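Transcriptional regulator, LacI family (Corynebacterium glutamicum, PDB 3H5T) acts as an inositol-dependent transcriptional activator of the inositol phosphate synthase gene ino1, binding a palindromic promoter motif and helping regulate cell wall biogenesis. Local coordinates at residues D158-R162 against Q217-Q221; L74-L79 against P108-A112; A294-L300 against G354-A358. All blocks are in the same frame, centred on the assembly; numbering follows the deposited sequence.

Contact 1. Residues D158-R162 against Q217-Q221; sequences DQPAR and QYQVQ
The guanidinium of R162 and the terminal amide of Q219 meet with their planes 40° apart, Q219 CD lying 4.1 Å from R162 NH2, a slanted approach rather than a stack. One guanidinium face is backed by A161 CB, 3.6 Å above the plane and offset toward its rim. At the second flat group, the Y218 ring, the Q159 amide lies at the edge, near the ring plane. Q159 reaches it because CG sits between the backbone N and the carbonyl carbon (chi1 57°) and the chain then runs straight, bringing its amide beside the Y218-Q219 backbone. The Q159 chain crosses the V220 side chain at about a right angle, with CD 3.6 Å from V220 CG2; the same methyl touches D158 O at 3.5 Å. Both glutamine amides are probably modelled turned over, so nothing rests here on which end of either is nitrogen or oxygen. In Q217-Q221, Y218 centres an inverse gamma turn, and V220 takes the N-cap position of helix 221-235. On the other side of the contact, the loop after strand 154-157 is tied to its own lobe by the D158-K324 salt bridge and packs A161 on strand 168-171. The contact thus runs from the end of one lobe's sheet to the start of helix 221-235 in the other.

Contact 2. Residues L74-L79 against P108-A112; sequences LLTEDL and PASPA
L75 O is approached by two backbone N-H groups. A109 N donates to it at 2.7 Å in a nearly straight bond, 169° at the hydrogen, from a position tilted 21° out of the carbonyl plane; E77 N adds a weak bond from within its own segment, as the chain turns after the strand. The first bond belongs to a parallel bridge between L75 and P108, whose side chains lie on the same face of the sheet. One residue further on, T76 CA makes a CA-H...O contact with A109 O at 3.1 Å, keeping the chains close just beyond the strand ends.

Apolar contacts flank this backbone pairing. A109 CB meets the branch point of L74, CG, at 4.1 Å, and H143 of helix 142-150 touches both residues. L79 has CG anti to its backbone N (chi1 -163°), which carries CD1 to 3.5 Å from P108 CG, the two side chains slanting across each other. The P111 ring comes up against the T76 carbonyl, with CB 3.4 Å from T76 O, and the same CB is 3.8 Å from T76 OG1.

Strands 70-75 and 103-108 are adjacent and parallel, joined through helices 81-84 and 86-98 in a beta-alpha-beta crossover. L74 also pairs through its backbone with V133 and Y135, on the side of strand 132-135, while 103-108 forms the sheet edge. The E77-R198 salt bridge and the packing of P111 on R198 and W248 reach across to the other lobe, since these two partners follow strands 192-197 and 244-247 of the five-stranded sheet.

Contact 3. Residues A294-L300 against G354-A358; sequences APADLSL and GSTVA
Two loop segments meet here at the edge of a sheet: the chain after strand 344-352 packs against the turn that leads into strand 299-302, an outermost strand of the five-stranded sheet, and against the first residues of that strand. The contact combines two side-chain hydrogen bonds to backbone carbonyls with a patch of proline packing.

The hydrogen bonds run in opposite directions between the segments. S299 OG donates to V357 O at 2.5 Å, and T356 OG1 donates to L300 O at 2.9 Å. Each hydroxyl meets its carbonyl almost end-on, the C=O...donor angles being 172° for S299 and 167° for T356. A chi1 of 49° places T356 OG1 between its backbone N and carbonyl carbon, where it reaches L300 O; the same hydroxyl is also hydrogen-bonded to T315 OG1, so the buried T356 has partners both on the strand and on the loop before strand 316-318. S355 OG instead bonds D313 O, outside the two segments.

Between these polar points the P295 ring lies against the tail. CG is 3.4 Å from T356 CA, CD is 3.5 Å from S355 O, and CB is 3.4 Å from A358 CB, so CD, CG and CB face S355, T356 and A358 in turn. A cis peptide precedes P295, and a type II' beta turn from P295 to L298 then reverses the chain into the strand. L300 turns its side chain to helix 277-289, where A280, V283 and L284 receive it, while S299 bonds through its backbone to V272 of strand 271-274 and to T270 just before it.

The fold is the two-lobed, periplasmic-binding-protein-like core of LacI-family regulators, in which the chain crosses repeatedly between the lobes; here its last modelled residues have returned from the sheet containing 344-352 to the edge strand of the other sheet.

Along the chain the contacts come in series: contact 2 closes before contact 1 opens, and contact 1 before contact 3. Contacts 1 and 2 are neighbours, their centres about 15 Å apart, and they touch where Y218 OH lies 3.8 Å from P111 CB. Both draw on loops following strands of the seven-stranded sheet; contact 1 spans the two lobes, while contact 2 lies on the first and touches residues of the second, consistent with the interlobe cleft where LacI-family regulators generally bind effectors. Contact 3 is remote, its centre about 29 Å from that of contact 1 and about 34 Å from that of contact 2; it fastens the C-terminal tail to the five-stranded sheet.

Contact 1. Residues D158-R162 against Q217-Q221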
loop_
_atom_site.group_PDB
_atom_site.type_symbol
_atom_site.label_atom_id
_atom_site.label_comp_id
_atom_site.label_asym_id
_atom_site.label_seq_id
_atom_site.Cartn_x
_atom_site.Cartn_y
_atom_site.Cartn_z
ATOM N N ASP A 158 -0.105 6.342 4.841
ATOM C CA ASP A 158 1.181 5.751 5.187
ATOM C C ASP A 158 2.204 6.749 5.727
ATOM O O ASP A 158 2.766 6.547 6.797
ATOM C CB ASP A 158 1.749 5.015 3.970
ATOM C CG ASP A 158 1.323 3.557 3.920
ATOM O OD1 ASP A 158 1.459 2.932 2.843
ATOM O OD2 ASP A 158 0.865 3.031 4.962
ATOM N N GLN A 159 2.433 7.831 4.995
ATOM C CA GLN A 159 3.395 8.848 5.409
ATOM C C GLN A 159 3.288 10.034 4.448
ATOM O O GLN A 159 2.859 9.873 3.312
ATOM C CB GLN A 159 4.802 8.249 5.357
ATOM C CG GLN A 159 5.161 7.717 3.983
ATOM C CD GLN A 159 6.456 6.944 3.967
ATOM O OE1 GLN A 159 7.368 7.215 4.750
ATOM N NE2 GLN A 159 6.559 5.988 3.057
ATOM N N PRO A 160 3.704 11.234 4.870
ATOM C CA PRO A 160 4.288 11.629 6.151
ATOM C C PRO A 160 3.252 11.917 7.235
ATOM O O PRO A 160 2.185 12.466 6.967
ATOM C CB PRO A 160 5.068 12.880 5.784
ATOM C CG PRO A 160 4.088 13.549 4.855
ATOM C CD PRO A 160 3.619 12.399 3.968
ATOM N N ALA A 161 3.605 11.555 8.459
ATOM C CA ALA A 161 2.748 11.774 9.610
ATOM C C ALA A 161 2.950 13.183 10.128
ATOM O O ALA A 161 3.951 13.831 9.827
ATOM C CB ALA A 161 3.100 10.776 10.718
ATOM N N ARG A 162 1.985 13.649 10.909
ATOM C CA ARG A 162 2.064 14.955 11.533
ATOM C C ARG A 162 2.188 16.172 10.615
ATOM O O ARG A 162 2.996 17.063 10.868
ATOM C CB ARG A 162 3.214 14.947 12.547
ATOM C CG ARG A 162 3.027 13.950 13.698
ATOM C CD ARG A 162 4.260 13.859 14.585
ATOM N NE ARG A 162 5.359 13.193 13.893
ATOM C CZ ARG A 162 5.435 11.878 13.684
ATOM N NH1 ARG A 162 4.472 11.067 14.126
ATOM N NH2 ARG A 162 6.470 11.372 13.016
ATOM N N GLN A 217 14.133 9.989 6.287
ATOM C CA GLN A 217 12.916 10.788 6.205
ATOM C C GLN A 217 11.733 9.934 5.745
ATOM O O GLN A 217 10.581 10.359 5.808
ATOM C CB GLN A 217 13.100 11.968 5.241
ATOM C CG GLN A 217 14.094 13.026 5.706
ATOM C CD GLN A 217 13.798 13.507 7.110
ATOM O OE1 GLN A 217 12.689 13.963 7.409
ATOM N NE2 GLN A 217 14.787 13.402 7.986
ATOM N N TYR A 218 12.014 8.734 5.263
ATOM C CA TYR A 218 10.932 7.868 4.844
ATOM C C TYR A 218 10.482 7.061 6.048
ATOM O O TYR A 218 10.974 5.966 6.302
ATOM C CB TYR A 218 11.369 6.942 3.699
ATOM C CG TYR A 218 11.291 7.577 2.317
ATOM C CD1 TYR A 218 10.080 7.628 1.615
ATOM C CD2 TYR A 218 12.424 8.147 1.723
ATOM C CE1 TYR A 218 9.995 8.234 0.357
ATOM C CE2 TYR A 218 12.356 8.753 0.472
ATOM C CZ TYR A 218 11.138 8.798 -0.209
ATOM O OH TYR A 218 11.065 9.424 -1.435
ATOM N N GLN A 219 9.563 7.636 6.818
ATOM C CA GLN A 219 9.007 6.955 7.982
ATOM C C GLN A 219 8.403 5.681 7.379
ATOM O O GLN A 219 8.266 5.590 6.165
ATOM C CB GLN A 219 7.929 7.843 8.610
ATOM C CG GLN A 219 8.428 9.241 8.971
ATOM C CD GLN A 219 7.300 10.256 9.145
ATOM O OE1 GLN A 219 7.529 11.385 9.582
ATOM N NE2 GLN A 219 6.083 9.860 8.797
ATOM N N VAL A 220 8.029 4.713 8.202
ATOM C CA VAL A 220 7.488 3.439 7.706
ATOM C C VAL A 220 8.722 2.556 7.582
ATOM O O VAL A 220 8.894 1.618 8.356
ATOM C CB VAL A 220 6.784 3.552 6.299
ATOM C CG1 VAL A 220 6.336 2.178 5.810
ATOM C CG2 VAL A 220 5.574 4.455 6.378
ATOM N N GLN A 221 9.594 2.878 6.629
ATOM C CA GLN A 221 10.823 2.118 6.460
ATOM C C GLN A 221 11.621 2.247 7.746
ATOM O O GLN A 221 11.964 1.255 8.374
ATOM C CB GLN A 221 11.639 2.672 5.302
ATOM C CG GLN A 221 10.961 2.516 3.973
ATOM C CD GLN A 221 10.468 1.116 3.773
ATOM O OE1 GLN A 221 11.251 0.173 3.788
ATOM N NE2 GLN A 221 9.157 0.963 3.597
#

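Contact 2. Residues L74-L79 against P108-A112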
loop_
_atom_site.group_PDB
_atom_site.type_symbol
_atom_site.label_atom_id
_atom_site.label_comp_id
_atom_site.label_asym_id
_atom_site.label_seq_id
_atom_site.Cartn_x
_atom_site.Cartn_y
_atom_site.Cartn_z
ATOM N N LEU A 74 -0.815 11.598 -5.529
ATOM C CA LEU A 74 0.578 11.930 -5.740
ATOM C C LEU A 74 1.421 10.734 -5.373
ATOM O O LEU A 74 1.400 10.270 -4.237
ATOM C CB LEU A 74 0.984 13.128 -4.892
ATOM C CG LEU A 74 2.389 13.654 -5.192
ATOM C CD1 LEU A 74 2.324 15.139 -5.517
ATOM C CD2 LEU A 74 3.293 13.385 -4.012
ATOM N N LEU A 75 2.166 10.242 -6.353
ATOM C CA LEU A 75 3.023 9.082 -6.174
ATOM C C LEU A 75 4.471 9.539 -6.351
ATOM O O LEU A 75 4.853 10.040 -7.411
ATOM C CB LEU A 75 2.664 8.015 -7.229
ATOM C CG LEU A 75 3.008 6.547 -6.960
ATOM C CD1 LEU A 75 2.293 6.090 -5.717
ATOM C CD2 LEU A 75 2.576 5.683 -8.120
ATOM N N THR A 76 5.276 9.372 -5.312
ATOM C CA THR A 76 6.674 9.763 -5.383
ATOM C C THR A 76 7.491 8.603 -6.011
ATOM O O THR A 76 8.597 8.273 -5.583
ATOM C CB THR A 76 7.170 10.177 -3.960
ATOM O OG1 THR A 76 8.238 11.111 -4.091
ATOM C CG2 THR A 76 7.630 8.984 -3.148
ATOM N N GLU A 77 6.911 8.008 -7.053
ATOM C CA GLU A 77 7.503 6.888 -7.793
ATOM C C GLU A 77 7.168 7.023 -9.270
ATOM O O GLU A 77 6.406 7.906 -9.662
ATOM C CB GLU A 77 6.912 5.542 -7.344
ATOM C CG GLU A 77 7.026 5.218 -5.886
ATOM C CD GLU A 77 8.454 5.132 -5.443
ATOM O OE1 GLU A 77 9.338 5.075 -6.325
ATOM O OE2 GLU A 77 8.689 5.115 -4.215
ATOM N N ASP A 78 7.733 6.131 -10.084
ATOM C CA ASP A 78 7.431 6.111 -11.510
ATOM C C ASP A 78 5.961 5.690 -11.615
ATOM O O ASP A 78 5.483 4.864 -10.827
ATOM C CB ASP A 78 8.295 5.080 -12.245
ATOM C CG ASP A 78 9.720 5.557 -12.472
ATOM O OD1 ASP A 78 9.892 6.701 -12.960
ATOM O OD2 ASP A 78 10.667 4.783 -12.179
ATOM N N LEU A 79 5.250 6.258 -12.580
ATOM C CA LEU A 79 3.843 5.941 -12.791
ATOM C C LEU A 79 3.568 4.440 -12.874
ATOM O O LEU A 79 2.452 4.002 -12.593
ATOM C CB LEU A 79 3.351 6.604 -14.075
ATOM C CG LEU A 79 1.840 6.706 -14.216
ATOM C CD1 LEU A 79 1.272 7.477 -13.030
ATOM C CD2 LEU A 79 1.507 7.402 -15.521
ATOM N N PRO A 108 2.823 11.512 -11.093
ATOM C CA PRO A 108 4.174 10.974 -10.909
ATOM C C PRO A 108 5.143 12.036 -10.395
ATOM O O PRO A 108 5.522 12.938 -11.136
ATOM C CB PRO A 108 4.569 10.517 -12.317
ATOM C CG PRO A 108 3.273 10.398 -13.055
ATOM C CD PRO A 108 2.486 11.563 -12.522
ATOM N N ALA A 109 5.563 11.924 -9.140
ATOM C CA ALA A 109 6.486 12.899 -8.580
ATOM C C ALA A 109 7.856 12.280 -8.382
ATOM O O ALA A 109 7.980 11.205 -7.798
ATOM C CB ALA A 109 5.955 13.413 -7.260
ATOM N N SER A 110 8.893 12.954 -8.862
ATOM C CA SER A 110 10.242 12.426 -8.713
ATOM C C SER A 110 10.728 12.460 -7.269
ATOM O O SER A 110 10.550 13.457 -6.564
ATOM C CB SER A 110 11.230 13.208 -9.575
ATOM O OG SER A 110 12.555 12.780 -9.294
ATOM N N PRO A 111 11.342 11.359 -6.810
ATOM C CA PRO A 111 11.872 11.239 -5.445
ATOM C C PRO A 111 13.341 11.657 -5.332
ATOM O O PRO A 111 13.939 11.551 -4.265
ATOM C CB PRO A 111 11.673 9.761 -5.140
ATOM C CG PRO A 111 11.951 9.133 -6.462
ATOM C CD PRO A 111 11.187 10.025 -7.421
ATOM N N ALA A 112 13.910 12.134 -6.438
ATOM C CA ALA A 112 15.313 12.555 -6.492
ATOM C C ALA A 112 15.639 13.726 -5.567
ATOM O O ALA A 112 14.829 14.628 -5.382
ATOM C CB ALA A 112 15.686 12.905 -7.926
#

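Contact 3. Residues A294-L300 against G354-A358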
loop_
_atom_site.group_PDB
_atom_site.type_symbol
_atom_site.label_atom_id
_atom_site.label_comp_id
_atom_site.label_asym_id
_atom_site.label_seq_id
_atom_site.Cartn_x
_atom_site.Cartn_y
_atom_site.Cartn_z
ATOM N N ALA A 294 13.268 -21.483 1.179
ATOM C CA ALA A 294 12.920 -21.046 2.529
ATOM C C ALA A 294 11.694 -21.774 3.076
ATOM O O ALA A 294 10.717 -21.981 2.358
ATOM C CB ALA A 294 12.670 -19.548 2.537
ATOM N N PRO A 295 11.731 -22.189 4.354
ATOM C CA PRO A 295 12.814 -22.031 5.330
ATOM C C PRO A 295 14.029 -22.855 4.906
ATOM O O PRO A 295 14.784 -22.448 4.031
ATOM C CB PRO A 295 12.195 -22.559 6.624
ATOM C CG PRO A 295 10.724 -22.420 6.408
ATOM C CD PRO A 295 10.569 -22.835 4.982
ATOM N N ALA A 296 14.208 -24.015 5.528
ATOM C CA ALA A 296 15.315 -24.906 5.191
ATOM C C ALA A 296 16.670 -24.205 5.198
ATOM O O ALA A 296 17.464 -24.388 6.118
ATOM C CB ALA A 296 15.066 -25.547 3.824
ATOM N N ASP A 297 16.929 -23.410 4.167
ATOM C CA ASP A 297 18.185 -22.680 4.050
ATOM C C ASP A 297 18.140 -21.297 4.693
ATOM O O ASP A 297 19.166 -20.779 5.132
ATOM C CB ASP A 297 18.564 -22.520 2.576
ATOM C CG ASP A 297 18.632 -23.843 1.848
ATOM O OD1 ASP A 297 19.512 -24.664 2.186
ATOM O OD2 ASP A 297 17.797 -24.061 0.944
ATOM N N LEU A 298 16.955 -20.699 4.756
ATOM C CA LEU A 298 16.832 -19.359 5.323
ATOM C C LEU A 298 15.392 -19.051 5.753
ATOM O O LEU A 298 14.439 -19.392 5.054
ATOM C CB LEU A 298 17.294 -18.342 4.265
ATOM C CG LEU A 298 17.719 -16.909 4.608
ATOM C CD1 LEU A 298 16.542 -16.119 5.124
ATOM C CD2 LEU A 298 18.855 -16.944 5.623
ATOM N N SER A 299 15.240 -18.419 6.912
ATOM C CA SER A 299 13.917 -18.037 7.394
ATOM C C SER A 299 13.711 -16.566 7.032
ATOM O O SER A 299 14.576 -15.729 7.306
ATOM C CB SER A 299 13.816 -18.210 8.910
ATOM O OG SER A 299 13.834 -19.577 9.268
ATOM N N LEU A 300 12.581 -16.245 6.410
ATOM C CA LEU A 300 12.322 -14.861 6.032
ATOM C C LEU A 300 10.909 -14.411 6.378
ATOM O O LEU A 300 9.978 -15.212 6.404
ATOM C CB LEU A 300 12.596 -14.656 4.536
ATOM C CG LEU A 300 11.593 -15.141 3.496
ATOM C CD1 LEU A 300 10.398 -14.239 3.531
ATOM C CD2 LEU A 300 12.202 -15.098 2.101
ATOM N N GLY A 354 2.177 -18.003 8.673
ATOM C CA GLY A 354 2.757 -18.521 7.444
ATOM C C GLY A 354 3.572 -19.797 7.546
ATOM O O GLY A 354 3.437 -20.560 8.502
ATOM N N SER A 355 4.434 -20.019 6.555
ATOM C CA SER A 355 5.257 -21.223 6.511
ATOM C C SER A 355 6.712 -20.996 6.115
ATOM O O SER A 355 7.269 -21.757 5.327
ATOM C CB SER A 355 4.640 -22.224 5.547
ATOM O OG SER A 355 4.707 -21.730 4.224
ATOM N N THR A 356 7.321 -19.946 6.649
ATOM C CA THR A 356 8.725 -19.651 6.381
ATOM C C THR A 356 9.366 -19.417 7.754
ATOM O O THR A 356 10.269 -18.596 7.915
ATOM C CB THR A 356 8.889 -18.405 5.443
ATOM O OG1 THR A 356 8.088 -17.313 5.917
ATOM C CG2 THR A 356 8.455 -18.743 4.022
ATOM N N VAL A 357 8.872 -20.188 8.729
ATOM C CA VAL A 357 9.294 -20.158 10.133
ATOM C C VAL A 357 10.552 -21.002 10.386
ATOM O O VAL A 357 11.664 -20.546 10.135
ATOM C CB VAL A 357 8.118 -20.651 11.046
ATOM C CG1 VAL A 357 7.622 -22.013 10.567
ATOM C CG2 VAL A 357 8.547 -20.713 12.513
ATOM N N ALA A 358 10.377 -22.221 10.891
ATOM C CA ALA A 358 11.491 -23.132 11.158
ATOM C C ALA A 358 12.531 -22.580 12.129
ATOM O O ALA A 358 13.618 -22.178 11.664
ATOM C CB ALA A 358 12.160 -23.530 9.850
#